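Long-range contacts in terminal oxygenase component of carbazole 1,9a-dioxygenase (Sphingomonas, PDB 3GKQ), which probably catalyses the dioxygenation of carbazole at a mononuclear iron, using electrons delivered through its Rieske [2Fe-2S] cluster: residues G185-H190 against I201-G206; K191-L196 against N328-D333; G206-D211 against V237-A242; M258-I263 against L271-F276; G227-L232 against S264-G269. One frame throughout, in Å; residues are numbered along the deposited sequence.

In the fold
All five contacts lie in the catalytic part of the chain, the Bet v 1-like ring-hydroxylase region. Contacts 1 and 2 lie at the mononuclear iron, contact 4 near it, and contacts 3 and 5 farther out. Contact 1 carries both histidine ligands, His186 and His190; contact 2, centred about 10 Å away, backs His190 through Phe330. Contact 3 shares Gly206 with contact 1 and pairs two strands of the small three-stranded sheet; contacts 1, 2 and 3 all reach a second subunit. Contacts 4 and 5, centres about 12 Å apart, pair strand 262-266 of the large antiparallel sheet with 270-274 and 227-230. Contacts 3, 4 and 5 lie within the loop closed by contact 2.

Contact 1 of 5, residues G185-H190 against I201-G206; sequences GHVFIH and IALPLG. With FE2 (Fe (II) ion), chain G.
Val187, Leu203 and Leu205 carry this contact, with Val187 set against the extended 203-206 segment. Its CG2 branch points at two backbone carbonyls in succession, lying 3.5 Å from Pro204 O and 3.4 Å from Leu205 O. The other side of Val187 meets Leu203, whose CD1 sits 3.9 Å from Val187 CB and about as near CG1. Leu203 forks here: with CG anti to the backbone N (chi1 -174°), CD1 goes to the valine while CD2 reaches His190, 3.8 Å from its CB. Segment 186-190 is a 3-10 turn that brings His186 and His190 to one iron, as in the two-histidine, one-carboxylate site of Rieske oxygenases; Asp334 supplies the carboxylate. His190 NE2 binds the iron at 2.3 Å, and two waters also bind the iron. No direct hydrogen bond joins the two segments. Instead one water donates to both Val187 O and Pro204 O, each at 2.7 Å, bridging the 3-10 turn to the 201-206 segment. Farther along, Leu205 CD2 approaches the Phe188 ring obliquely, 4.2 Å from CD1, while Tyr95 of a second subunit packs on His186, Phe188 and Ile189.

Contact 2 of 5, residues K191-L196 against N328-D333; sequences KSSILL and NGFNDD
At the N-terminus of helix 194-198, Ser193 is the N-cap residue, and its hydroxyl also ties the helix start to the turn around Gly329 and Phe330. Ser193 OG accepts from Leu195 N at 3.2 Å, the capping bond, and donates to Gly329 O at 2.9 Å. The second bond comes from above the carbonyl plane, 49° out of it, with a C=O...OG angle of 112°. OG stands anti to its own backbone N (chi1 178°), and from there it serves both partners while lying at the edge of the Phe330 ring, 3.5 Å from CD1. Gly329 O takes a further bond from a water, which accepts in turn from Ile194 N, so a second path runs from the helix start to the same carbonyl. This turn leads into helix 332-346, whose Asp334 binds the iron, and Phe330 itself stacks on His190, another ligand of that metal; Phe330 is thus a second-shell residue, and the cap lies behind it. Leu195 fills in beside the serine: its CD2 approaches the Phe330 ring obliquely, 3.7 Å from CD1. Ile194 reaches over the glycine, its CD1 4.0 Å from Gly329 CA. Beyond Leu195 lie Phe276 and Leu325, and Phe276 also meets the Phe330 ring. At the start of the segment, Lys191 NZ forms a salt bridge with Glu84 of a second subunit.

Contact 3 of 5, residues G206-D211 against V237-A242; sequences GFAPGD and VPIFEA
Ile239 lies along the strand 206-209, its side chain passing from Gly206 to Ala208. CG1 is anti to the carbonyl carbon (chi1 -46°), which brings it over the peptide that joins Gly206 to Phe207, 3.4 Å from Phe207 N; CD1 carries on to Ala208 CB at 4.0 Å. Ala208 CB also faces Val237 CB, 4.3 Å away, on the same side of the sheet. Phe207 and Pro238 occupy the other side. There the two side chains cross at about a right angle, and Phe207 CD1 stands 4.0 Å from Pro238 CB, the ring meeting the proline obliquely.

Behind these side chains is antiparallel pairing of the two backbones. Ile239 N donates to Gly206 O at 2.9 Å, nearly straight at 176°, and Ala208 N donates to Val237 O at 3.0 Å. The bonds from Gly206 N to Ile239 O and from Val237 N to Ala208 O are weak. Leu205 and Gly206 both face Ile239, forming a classic beta bulge at the start of the strand.

Outward from the pair, Leu232, in the loop after strand 227-230, packs on Phe207 and Pro209. Asn113 of a second subunit packs on Ala208 and Pro209, and Leu111 of that subunit on Ile239. Within this chain 206-209 is an outer strand of the small sheet, beside 236-244 and then 247-251, but the backbone of Phe207 also hydrogen-bonds to the second subunit.

Contact 4 of 5, residues M258-I263 against L271-F276; sequences MVAISI and LKVDPF
Asp274 O takes two neighbouring N-H groups, from Ile261 and Ser262, at a classic beta bulge just ahead of a cis peptide bond to Pro275. Ser262 N donates the stronger bond, 2.8 Å to Asp274 O, while that from Ile261 N is weak and bent. The return bond, Asp274 N to Ser262 O at 2.9 Å, completes the hydrogen-bonded pair. One step beyond the cis bond, Ala260 N donates to Pro275 O at 2.7 Å, lying in the carbonyl plane with an N-H...O angle of 168°.

The segments take in the start of strand 262-266 and most of strand 270-274, a hairpin of the large antiparallel sheet, and run on into loops beyond the bulge. Val259 crosses Phe276 obliquely there, its CG2 3.7 Å from CD2 of the ring. Phe276, CG anti to the backbone N (chi1 -166°), turns its CD2 to Val259 and carries its CZ to Phe330 near the iron. Ala260 CB, though its bond points away overall, still touches Val273 CG1 at 3.9 Å. At the bulge, Ile261 slants across the proline ring with CB, CG1 and CD1 all near Pro275 CD, CD1 being 3.9 Å from it.

Ile263 points to the same side as Val273, and its CG2 meets Leu271 CD1 at 3.8 Å. On the opposite side are Ser262 and Asp274, whose OD1 bonds with Thr282 OG1. Strand 282-289 borders strand 270-274, Gln283 packing on Phe276 and Tyr287 on Leu271.

Contact 5 of 5, residues G227-L232 against S264-G269; sequences GVFDLL and SVWLPG
Phe229 and Trp266 meet in an offset edge-to-face pair: the edge of the indole six-membered ring is turned to the face of the phenyl ring, with planes at 87° and centroids 5.2 Å apart. Trp266 CZ2 makes the closest approach, 3.5 Å from Phe229 CZ. With Trp266 CG anti to the carbonyl carbon (chi1 -46°), the indole swings back over the neighbouring strand, and its CE3 comes 3.3 Å from Gly227 N. The indole is held at its other end as well, for Trp266 NE1 donates to Ser264 OG at 2.9 Å, the oxygen tilted 21° from the ring plane. Ser264 CB in turn lies against Phe229, 3.6 Å from CD1, so serine, phenylalanine and tryptophan line one side of the two strands.

Val228 and Val265 occupy the other side, joined through a hydrogen-bonded antiparallel pair: Val228 N to Val265 O at 2.9 Å and Val265 N to Val228 O at 3.0 Å. At the end of the strand, Asp230 OD1 accepts from Leu232 N in an Asx turn.

On the valine side, Leu369 and Trp366 of helix 361-373 pack against Val228 and Val265. Within the large antiparallel sheet, strand 227-230 lies between 216-219 and 262-266, and 262-266 pairs on its far side with 270-274.

Contact 1 of 5, residues G185-H190 against I201-G206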
# COMPACT_ATOMS: atom_id res chain seq x y z
N GLY A 185 23.69 -18.21 -18.48
CA GLY A 185 22.64 -19.00 -19.08
C GLY A 185 21.40 -18.18 -19.38
O GLY A 185 20.42 -18.70 -19.91
N HIS A 186 21.44 -16.89 -19.07
CA HIS A 186 20.26 -16.08 -19.30
C HIS A 186 20.01 -15.68 -20.74
O HIS A 186 18.92 -15.20 -21.05
CB HIS A 186 20.25 -14.84 -18.36
CG HIS A 186 20.75 -13.57 -18.98
ND1 HIS A 186 22.08 -13.21 -18.98
CD2 HIS A 186 20.08 -12.53 -19.55
CE1 HIS A 186 22.21 -12.01 -19.52
NE2 HIS A 186 21.01 -11.57 -19.87
N VAL A 187 20.98 -15.88 -21.63
CA VAL A 187 20.79 -15.50 -23.03
C VAL A 187 19.53 -16.13 -23.64
O VAL A 187 19.02 -15.67 -24.66
CB VAL A 187 22.02 -15.86 -23.92
CG1 VAL A 187 23.23 -15.05 -23.47
CG2 VAL A 187 22.32 -17.34 -23.84
N PHE A 188 19.02 -17.18 -22.99
CA PHE A 188 17.81 -17.87 -23.43
C PHE A 188 16.65 -16.88 -23.54
O PHE A 188 15.82 -16.98 -24.46
CB PHE A 188 17.46 -18.98 -22.43
CG PHE A 188 16.32 -19.87 -22.86
CD1 PHE A 188 16.50 -20.84 -23.85
CD2 PHE A 188 15.07 -19.75 -22.27
CE1 PHE A 188 15.45 -21.68 -24.23
CE2 PHE A 188 14.01 -20.59 -22.64
CZ PHE A 188 14.20 -21.56 -23.63
N ILE A 189 16.59 -15.92 -22.62
CA ILE A 189 15.51 -14.93 -22.63
C ILE A 189 15.62 -13.97 -23.80
O ILE A 189 14.65 -13.28 -24.13
CB ILE A 189 15.48 -14.06 -21.34
CG1 ILE A 189 16.80 -13.29 -21.21
CG2 ILE A 189 15.24 -14.92 -20.13
CD1 ILE A 189 16.74 -12.16 -20.19
N HIS A 190 16.80 -13.90 -24.40
CA HIS A 190 17.02 -13.00 -25.52
C HIS A 190 16.88 -13.67 -26.90
O HIS A 190 17.12 -13.03 -27.93
CB HIS A 190 18.42 -12.38 -25.42
CG HIS A 190 18.64 -11.54 -24.19
ND1 HIS A 190 17.87 -10.43 -23.91
CD2 HIS A 190 19.57 -11.62 -23.21
CE1 HIS A 190 18.32 -9.86 -22.80
NE2 HIS A 190 19.35 -10.56 -22.36
N ILE A 201 23.80 -11.17 -35.33
CA ILE A 201 24.50 -11.61 -34.12
C ILE A 201 24.37 -13.11 -33.89
O ILE A 201 23.30 -13.68 -34.08
CB ILE A 201 23.97 -10.87 -32.86
CG1 ILE A 201 24.82 -9.64 -32.57
CG2 ILE A 201 24.00 -11.79 -31.64
CD1 ILE A 201 24.70 -8.58 -33.59
N ALA A 202 25.47 -13.73 -33.48
CA ALA A 202 25.44 -15.15 -33.18
C ALA A 202 25.10 -15.26 -31.68
O ALA A 202 25.90 -14.87 -30.83
CB ALA A 202 26.80 -15.78 -33.45
N LEU A 203 23.91 -15.77 -31.38
CA LEU A 203 23.50 -15.93 -29.99
C LEU A 203 22.99 -17.34 -29.73
O LEU A 203 21.93 -17.73 -30.23
CB LEU A 203 22.40 -14.92 -29.64
CG LEU A 203 21.99 -14.90 -28.16
CD1 LEU A 203 23.13 -14.31 -27.34
CD2 LEU A 203 20.73 -14.06 -27.99
N PRO A 204 23.73 -18.12 -28.94
CA PRO A 204 23.33 -19.49 -28.63
C PRO A 204 22.19 -19.52 -27.62
O PRO A 204 21.76 -18.47 -27.13
CB PRO A 204 24.61 -20.09 -28.07
CG PRO A 204 25.22 -18.93 -27.34
CD PRO A 204 25.02 -17.78 -28.31
N LEU A 205 21.70 -20.72 -27.33
CA LEU A 205 20.64 -20.90 -26.35
C LEU A 205 21.28 -20.92 -24.97
O LEU A 205 20.75 -20.33 -24.03
CB LEU A 205 19.91 -22.23 -26.59
CG LEU A 205 19.06 -22.38 -27.86
CD1 LEU A 205 18.58 -23.81 -27.98
CD2 LEU A 205 17.89 -21.41 -27.82
N GLY A 206 22.42 -21.59 -24.87
CA GLY A 206 23.14 -21.70 -23.61
C GLY A 206 24.57 -22.20 -23.77
O GLY A 206 25.20 -21.95 -24.80
FE FE2 G . 20.57 -10.04 -20.53
O HOH W 1 19.26 -17.48 -26.70
O HOH W 2 22.37 -9.72 -21.40
O HOH W 3 21.72 -9.11 -18.68

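Contact 2 of 5, residues K191-L196 against N328-D333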
# COMPACT_ATOMS: atom_id res chain seq x y z
N LYS A 191 16.49 -14.94 -26.93
CA LYS A 191 16.37 -15.66 -28.20
C LYS A 191 15.44 -15.08 -29.26
O LYS A 191 15.54 -15.44 -30.43
CB LYS A 191 16.01 -17.14 -27.94
CG LYS A 191 14.63 -17.39 -27.34
CD LYS A 191 14.54 -18.83 -26.84
CE LYS A 191 13.19 -19.12 -26.19
NZ LYS A 191 12.93 -18.22 -25.02
N SER A 192 14.54 -14.19 -28.86
CA SER A 192 13.60 -13.57 -29.81
C SER A 192 13.89 -12.09 -30.05
O SER A 192 13.09 -11.39 -30.68
CB SER A 192 12.16 -13.71 -29.30
OG SER A 192 11.74 -15.06 -29.30
N SER A 193 15.03 -11.60 -29.57
CA SER A 193 15.39 -10.20 -29.72
C SER A 193 15.55 -9.75 -31.18
O SER A 193 16.12 -10.46 -32.00
CB SER A 193 16.68 -9.91 -28.96
OG SER A 193 17.08 -8.56 -29.13
N ILE A 194 15.05 -8.55 -31.48
CA ILE A 194 15.15 -7.99 -32.82
C ILE A 194 16.60 -7.70 -33.18
O ILE A 194 16.94 -7.53 -34.35
CB ILE A 194 14.34 -6.68 -32.95
CG1 ILE A 194 14.79 -5.68 -31.88
CG2 ILE A 194 12.85 -6.97 -32.83
CD1 ILE A 194 14.15 -4.31 -32.01
N LEU A 195 17.46 -7.63 -32.17
CA LEU A 195 18.87 -7.36 -32.40
C LEU A 195 19.57 -8.49 -33.15
O LEU A 195 20.54 -8.25 -33.88
CB LEU A 195 19.60 -7.13 -31.07
CG LEU A 195 21.13 -7.06 -31.18
CD1 LEU A 195 21.52 -5.78 -31.93
CD2 LEU A 195 21.76 -7.07 -29.79
N LEU A 196 19.09 -9.72 -32.97
CA LEU A 196 19.69 -10.89 -33.59
C LEU A 196 19.72 -10.80 -35.12
O LEU A 196 20.79 -10.79 -35.72
CB LEU A 196 18.95 -12.15 -33.14
CG LEU A 196 18.83 -12.27 -31.61
CD1 LEU A 196 18.22 -13.62 -31.24
CD2 LEU A 196 20.20 -12.11 -30.96
N ASN A 328 17.06 -1.23 -25.81
CA ASN A 328 15.67 -1.57 -25.53
C ASN A 328 15.33 -2.90 -26.20
O ASN A 328 14.79 -3.81 -25.56
CB ASN A 328 14.72 -0.48 -26.05
CG ASN A 328 14.95 0.88 -25.39
OD1 ASN A 328 15.53 0.96 -24.31
ND2 ASN A 328 14.47 1.94 -26.03
N GLY A 329 15.66 -3.01 -27.48
CA GLY A 329 15.36 -4.21 -28.24
C GLY A 329 15.94 -5.50 -27.69
O GLY A 329 15.36 -6.57 -27.88
N PHE A 330 17.07 -5.40 -27.01
CA PHE A 330 17.72 -6.57 -26.44
C PHE A 330 17.55 -6.65 -24.91
O PHE A 330 17.19 -7.70 -24.38
CB PHE A 330 19.21 -6.56 -26.77
CG PHE A 330 19.94 -7.81 -26.36
CD1 PHE A 330 19.94 -8.94 -27.19
CD2 PHE A 330 20.64 -7.86 -25.16
CE1 PHE A 330 20.62 -10.09 -26.82
CE2 PHE A 330 21.33 -9.01 -24.78
CZ PHE A 330 21.32 -10.13 -25.62
N ASN A 331 17.82 -5.55 -24.21
CA ASN A 331 17.72 -5.56 -22.75
C ASN A 331 16.35 -5.45 -22.11
O ASN A 331 16.20 -5.75 -20.93
CB ASN A 331 18.65 -4.50 -22.16
CG ASN A 331 20.12 -4.83 -22.37
OD1 ASN A 331 20.85 -4.07 -23.01
ND2 ASN A 331 20.55 -5.96 -21.83
N ASP A 332 15.34 -5.01 -22.86
CA ASP A 332 14.01 -4.90 -22.26
C ASP A 332 13.58 -6.24 -21.65
O ASP A 332 12.87 -6.27 -20.65
CB ASP A 332 12.97 -4.45 -23.29
CG ASP A 332 13.01 -2.95 -23.55
OD1 ASP A 332 13.78 -2.24 -22.86
OD2 ASP A 332 12.27 -2.47 -24.44
N ASP A 333 14.04 -7.34 -22.25
CA ASP A 333 13.70 -8.67 -21.76
C ASP A 333 14.36 -9.00 -20.41
O ASP A 333 13.87 -9.86 -19.68
CB ASP A 333 14.10 -9.75 -22.78
CG ASP A 333 13.21 -9.75 -24.01
OD1 ASP A 333 11.97 -9.66 -23.87
OD2 ASP A 333 13.74 -9.86 -25.14
O HOH W 4 13.09 -7.43 -29.26

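Contact 3 of 5, residues G206-D211 against V237-A242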
# COMPACT_ATOMS: atom_id res chain seq x y z
N GLY A 206 22.42 -21.59 -24.87
CA GLY A 206 23.14 -21.70 -23.61
C GLY A 206 24.57 -22.20 -23.77
O GLY A 206 25.20 -21.95 -24.80
N PHE A 207 25.07 -22.93 -22.77
CA PHE A 207 26.44 -23.44 -22.78
C PHE A 207 26.63 -24.75 -21.99
O PHE A 207 25.92 -24.99 -21.02
CB PHE A 207 27.38 -22.40 -22.18
CG PHE A 207 27.32 -21.05 -22.84
CD1 PHE A 207 28.01 -20.81 -24.03
CD2 PHE A 207 26.59 -20.02 -22.27
CE1 PHE A 207 27.97 -19.55 -24.63
CE2 PHE A 207 26.55 -18.76 -22.86
CZ PHE A 207 27.24 -18.52 -24.05
N ALA A 208 27.58 -25.57 -22.42
CA ALA A 208 27.89 -26.83 -21.73
C ALA A 208 29.31 -26.64 -21.16
O ALA A 208 30.29 -27.07 -21.76
CB ALA A 208 27.87 -28.00 -22.72
N PRO A 209 29.41 -25.98 -19.99
CA PRO A 209 30.65 -25.67 -19.26
C PRO A 209 31.67 -26.78 -19.04
O PRO A 209 31.32 -27.97 -18.97
CB PRO A 209 30.13 -25.09 -17.94
CG PRO A 209 28.83 -24.46 -18.32
CD PRO A 209 28.24 -25.52 -19.22
N GLY A 210 32.93 -26.37 -18.91
CA GLY A 210 33.99 -27.33 -18.67
C GLY A 210 34.27 -27.37 -17.17
O GLY A 210 33.34 -27.29 -16.36
N ASP A 211 35.54 -27.50 -16.81
CA ASP A 211 35.93 -27.54 -15.41
C ASP A 211 35.43 -26.30 -14.67
O ASP A 211 35.72 -25.17 -15.07
CB ASP A 211 37.46 -27.61 -15.29
CG ASP A 211 38.14 -26.42 -15.95
OD1 ASP A 211 38.09 -26.32 -17.20
OD2 ASP A 211 38.71 -25.59 -15.22
N VAL A 237 31.09 -25.51 -24.68
CA VAL A 237 30.56 -25.82 -25.99
C VAL A 237 29.21 -25.10 -26.04
O VAL A 237 28.27 -25.51 -25.37
CB VAL A 237 30.33 -27.35 -26.17
CG1 VAL A 237 29.71 -27.63 -27.53
CG2 VAL A 237 31.65 -28.09 -26.02
N PRO A 238 29.12 -24.01 -26.83
CA PRO A 238 27.88 -23.23 -26.95
C PRO A 238 26.72 -24.05 -27.53
O PRO A 238 26.90 -24.81 -28.47
CB PRO A 238 28.29 -22.07 -27.85
CG PRO A 238 29.31 -22.70 -28.75
CD PRO A 238 30.14 -23.52 -27.77
N ILE A 239 25.53 -23.87 -26.95
CA ILE A 239 24.33 -24.60 -27.36
C ILE A 239 23.49 -23.84 -28.39
O ILE A 239 22.81 -22.87 -28.04
CB ILE A 239 23.44 -24.91 -26.13
CG1 ILE A 239 24.30 -25.45 -24.98
CG2 ILE A 239 22.35 -25.92 -26.51
CD1 ILE A 239 25.08 -26.71 -25.32
N PHE A 240 23.54 -24.28 -29.64
CA PHE A 240 22.79 -23.64 -30.71
C PHE A 240 21.52 -24.40 -31.09
O PHE A 240 20.73 -23.94 -31.92
CB PHE A 240 23.68 -23.44 -31.94
CG PHE A 240 24.50 -22.19 -31.90
CD1 PHE A 240 23.90 -20.95 -32.09
CD2 PHE A 240 25.86 -22.24 -31.63
CE1 PHE A 240 24.64 -19.77 -32.00
CE2 PHE A 240 26.61 -21.07 -31.54
CZ PHE A 240 26.00 -19.84 -31.73
N GLU A 241 21.33 -25.56 -30.48
CA GLU A 241 20.14 -26.36 -30.71
C GLU A 241 20.01 -27.31 -29.53
O GLU A 241 21.01 -27.81 -29.01
CB GLU A 241 20.24 -27.13 -32.04
CG GLU A 241 21.15 -28.34 -32.03
CD GLU A 241 20.46 -29.58 -31.51
OE1 GLU A 241 19.37 -29.92 -32.02
OE2 GLU A 241 21.01 -30.23 -30.59
N ALA A 242 18.78 -27.54 -29.09
CA ALA A 242 18.56 -28.43 -27.95
C ALA A 242 17.31 -29.28 -28.12
O ALA A 242 16.35 -28.88 -28.77
CB ALA A 242 18.47 -27.61 -26.66

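Contact 4 of 5, residues M258-I263 against L271-F276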
# COMPACT_ATOMS: atom_id res chain seq x y z
N MET A 258 30.36 -11.85 -33.79
CA MET A 258 30.59 -12.44 -32.48
C MET A 258 30.67 -11.36 -31.39
O MET A 258 31.55 -10.49 -31.42
CB MET A 258 31.90 -13.24 -32.50
CG MET A 258 32.03 -14.17 -33.70
SD MET A 258 30.63 -15.29 -33.86
CE MET A 258 31.16 -16.63 -32.78
N VAL A 259 29.75 -11.43 -30.44
CA VAL A 259 29.72 -10.46 -29.34
C VAL A 259 29.73 -11.17 -27.99
O VAL A 259 29.69 -12.40 -27.93
CB VAL A 259 28.46 -9.57 -29.42
CG1 VAL A 259 28.56 -8.65 -30.62
CG2 VAL A 259 27.21 -10.43 -29.49
N ALA A 260 29.78 -10.40 -26.92
CA ALA A 260 29.79 -10.96 -25.57
C ALA A 260 30.88 -12.03 -25.48
O ALA A 260 30.62 -13.17 -25.07
CB ALA A 260 28.43 -11.56 -25.23
N ILE A 261 32.09 -11.65 -25.87
CA ILE A 261 33.23 -12.55 -25.84
C ILE A 261 33.83 -12.51 -24.44
O ILE A 261 34.31 -13.52 -23.92
CB ILE A 261 34.29 -12.11 -26.87
CG1 ILE A 261 33.76 -12.37 -28.29
CG2 ILE A 261 35.60 -12.84 -26.63
CD1 ILE A 261 34.66 -11.87 -29.39
N SER A 262 33.80 -11.33 -23.83
CA SER A 262 34.34 -11.14 -22.49
C SER A 262 33.35 -10.38 -21.61
O SER A 262 33.11 -9.19 -21.82
CB SER A 262 35.65 -10.37 -22.55
OG SER A 262 36.07 -10.01 -21.24
N ILE A 263 32.79 -11.08 -20.63
CA ILE A 263 31.84 -10.47 -19.70
C ILE A 263 32.48 -10.44 -18.32
O ILE A 263 33.17 -11.38 -17.92
CB ILE A 263 30.53 -11.28 -19.63
CG1 ILE A 263 29.96 -11.47 -21.03
CG2 ILE A 263 29.53 -10.55 -18.75
CD1 ILE A 263 28.66 -12.24 -21.05
N LEU A 271 28.51 -3.97 -14.69
CA LEU A 271 28.81 -4.97 -15.71
C LEU A 271 29.53 -4.41 -16.94
O LEU A 271 29.36 -3.24 -17.30
CB LEU A 271 27.52 -5.63 -16.17
CG LEU A 271 27.61 -6.81 -17.14
CD1 LEU A 271 27.98 -8.07 -16.37
CD2 LEU A 271 26.26 -7.00 -17.83
N LYS A 272 30.35 -5.25 -17.55
CA LYS A 272 31.07 -4.90 -18.77
C LYS A 272 30.95 -6.07 -19.75
O LYS A 272 31.43 -7.17 -19.47
CB LYS A 272 32.55 -4.62 -18.50
CG LYS A 272 33.34 -4.30 -19.78
CD LYS A 272 34.81 -4.05 -19.51
CE LYS A 272 35.58 -3.82 -20.80
NZ LYS A 272 37.04 -3.62 -20.55
N VAL A 273 30.29 -5.82 -20.87
CA VAL A 273 30.11 -6.85 -21.90
C VAL A 273 30.91 -6.38 -23.11
O VAL A 273 30.63 -5.33 -23.70
CB VAL A 273 28.63 -7.01 -22.28
CG1 VAL A 273 28.46 -8.14 -23.27
CG2 VAL A 273 27.81 -7.28 -21.02
N ASP A 274 31.93 -7.15 -23.48
CA ASP A 274 32.79 -6.77 -24.59
C ASP A 274 33.07 -7.88 -25.60
O ASP A 274 33.57 -8.95 -25.24
CB ASP A 274 34.11 -6.25 -24.00
CG ASP A 274 34.95 -5.52 -25.01
OD1 ASP A 274 34.37 -4.85 -25.90
OD2 ASP A 274 36.19 -5.58 -24.90
N PRO A 275 32.72 -7.65 -26.88
CA PRO A 275 32.08 -6.44 -27.40
C PRO A 275 30.57 -6.64 -27.44
O PRO A 275 30.09 -7.78 -27.46
CB PRO A 275 32.67 -6.32 -28.80
CG PRO A 275 32.71 -7.76 -29.23
CD PRO A 275 33.25 -8.47 -27.99
N PHE A 276 29.81 -5.55 -27.45
CA PHE A 276 28.35 -5.65 -27.47
C PHE A 276 27.76 -4.25 -27.50
O PHE A 276 28.31 -3.33 -26.90
CB PHE A 276 27.87 -6.41 -26.22
CG PHE A 276 26.44 -6.85 -26.29
CD1 PHE A 276 25.41 -5.98 -25.94
CD2 PHE A 276 26.12 -8.11 -26.79
CE1 PHE A 276 24.08 -6.37 -26.07
CE2 PHE A 276 24.78 -8.50 -26.93
CZ PHE A 276 23.77 -7.63 -26.58

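Contact 5 of 5, residues G227-L232 against S264-G269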
# COMPACT_ATOMS: atom_id res chain seq x y z
N GLY A 227 36.87 -7.38 -9.50
CA GLY A 227 35.72 -8.01 -10.12
C GLY A 227 35.96 -9.43 -10.56
O GLY A 227 36.98 -10.04 -10.21
N VAL A 228 35.03 -9.96 -11.34
CA VAL A 228 35.10 -11.33 -11.82
C VAL A 228 34.92 -11.39 -13.33
O VAL A 228 34.07 -10.70 -13.89
CB VAL A 228 34.00 -12.21 -11.17
CG1 VAL A 228 34.14 -13.65 -11.64
CG2 VAL A 228 34.09 -12.11 -9.65
N PHE A 229 35.73 -12.22 -13.98
CA PHE A 229 35.65 -12.40 -15.43
C PHE A 229 34.91 -13.70 -15.68
O PHE A 229 35.21 -14.73 -15.07
CB PHE A 229 37.05 -12.50 -16.05
CG PHE A 229 37.70 -11.17 -16.29
CD1 PHE A 229 37.32 -10.38 -17.38
CD2 PHE A 229 38.68 -10.69 -15.43
CE1 PHE A 229 37.92 -9.14 -17.60
CE2 PHE A 229 39.27 -9.45 -15.64
CZ PHE A 229 38.89 -8.67 -16.73
N ASP A 230 33.92 -13.66 -16.57
CA ASP A 230 33.17 -14.85 -16.89
C ASP A 230 33.90 -15.57 -18.02
O ASP A 230 33.96 -15.08 -19.15
CB ASP A 230 31.75 -14.47 -17.30
CG ASP A 230 30.99 -15.63 -17.90
OD1 ASP A 230 31.27 -16.79 -17.54
OD2 ASP A 230 30.09 -15.36 -18.73
N LEU A 231 34.47 -16.72 -17.69
CA LEU A 231 35.24 -17.52 -18.63
C LEU A 231 34.52 -18.79 -19.10
O LEU A 231 35.16 -19.79 -19.44
CB LEU A 231 36.58 -17.92 -17.99
CG LEU A 231 37.48 -16.82 -17.44
CD1 LEU A 231 38.71 -17.46 -16.80
CD2 LEU A 231 37.91 -15.85 -18.55
N LEU A 232 33.19 -18.77 -19.12
CA LEU A 232 32.42 -19.93 -19.56
C LEU A 232 32.54 -20.03 -21.08
O LEU A 232 32.63 -21.13 -21.64
CB LEU A 232 30.94 -19.76 -19.17
CG LEU A 232 30.04 -21.00 -19.05
CD1 LEU A 232 28.60 -20.56 -18.87
CD2 LEU A 232 30.14 -21.88 -20.28
N SER A 264 32.27 -9.34 -17.59
CA SER A 264 32.83 -9.21 -16.26
C SER A 264 31.99 -8.27 -15.40
O SER A 264 31.33 -7.37 -15.91
CB SER A 264 34.27 -8.69 -16.35
OG SER A 264 34.34 -7.47 -17.07
N VAL A 265 32.03 -8.48 -14.09
CA VAL A 265 31.28 -7.64 -13.16
C VAL A 265 32.26 -7.08 -12.14
O VAL A 265 33.18 -7.77 -11.71
CB VAL A 265 30.15 -8.45 -12.44
CG1 VAL A 265 30.76 -9.56 -11.58
CG2 VAL A 265 29.30 -7.51 -11.59
N TRP A 266 32.06 -5.82 -11.75
CA TRP A 266 32.97 -5.17 -10.82
C TRP A 266 32.27 -4.43 -9.68
O TRP A 266 31.16 -3.92 -9.86
CB TRP A 266 33.85 -4.16 -11.58
CG TRP A 266 34.41 -4.73 -12.84
CD1 TRP A 266 33.76 -4.91 -14.03
CD2 TRP A 266 35.71 -5.30 -13.01
NE1 TRP A 266 34.57 -5.57 -14.92
CE2 TRP A 266 35.77 -5.82 -14.32
CE3 TRP A 266 36.83 -5.43 -12.17
CZ2 TRP A 266 36.91 -6.46 -14.82
CZ3 TRP A 266 37.97 -6.07 -12.67
CH2 TRP A 266 37.99 -6.58 -13.98
N LEU A 267 32.93 -4.37 -8.52
CA LEU A 267 32.37 -3.64 -7.39
C LEU A 267 32.33 -2.18 -7.84
O LEU A 267 33.20 -1.74 -8.59
CB LEU A 267 33.28 -3.78 -6.16
CG LEU A 267 33.02 -4.99 -5.26
CD1 LEU A 267 34.12 -5.11 -4.21
CD2 LEU A 267 31.66 -4.85 -4.59
N PRO A 268 31.33 -1.41 -7.38
CA PRO A 268 30.24 -1.76 -6.45
C PRO A 268 29.09 -2.57 -7.06
O PRO A 268 28.13 -2.90 -6.37
CB PRO A 268 29.78 -0.40 -5.95
CG PRO A 268 29.90 0.44 -7.19
CD PRO A 268 31.25 0.02 -7.76
N GLY A 269 29.19 -2.87 -8.36
CA GLY A 269 28.15 -3.64 -9.02
C GLY A 269 27.90 -3.11 -10.43
O GLY A 269 26.82 -2.62 -10.74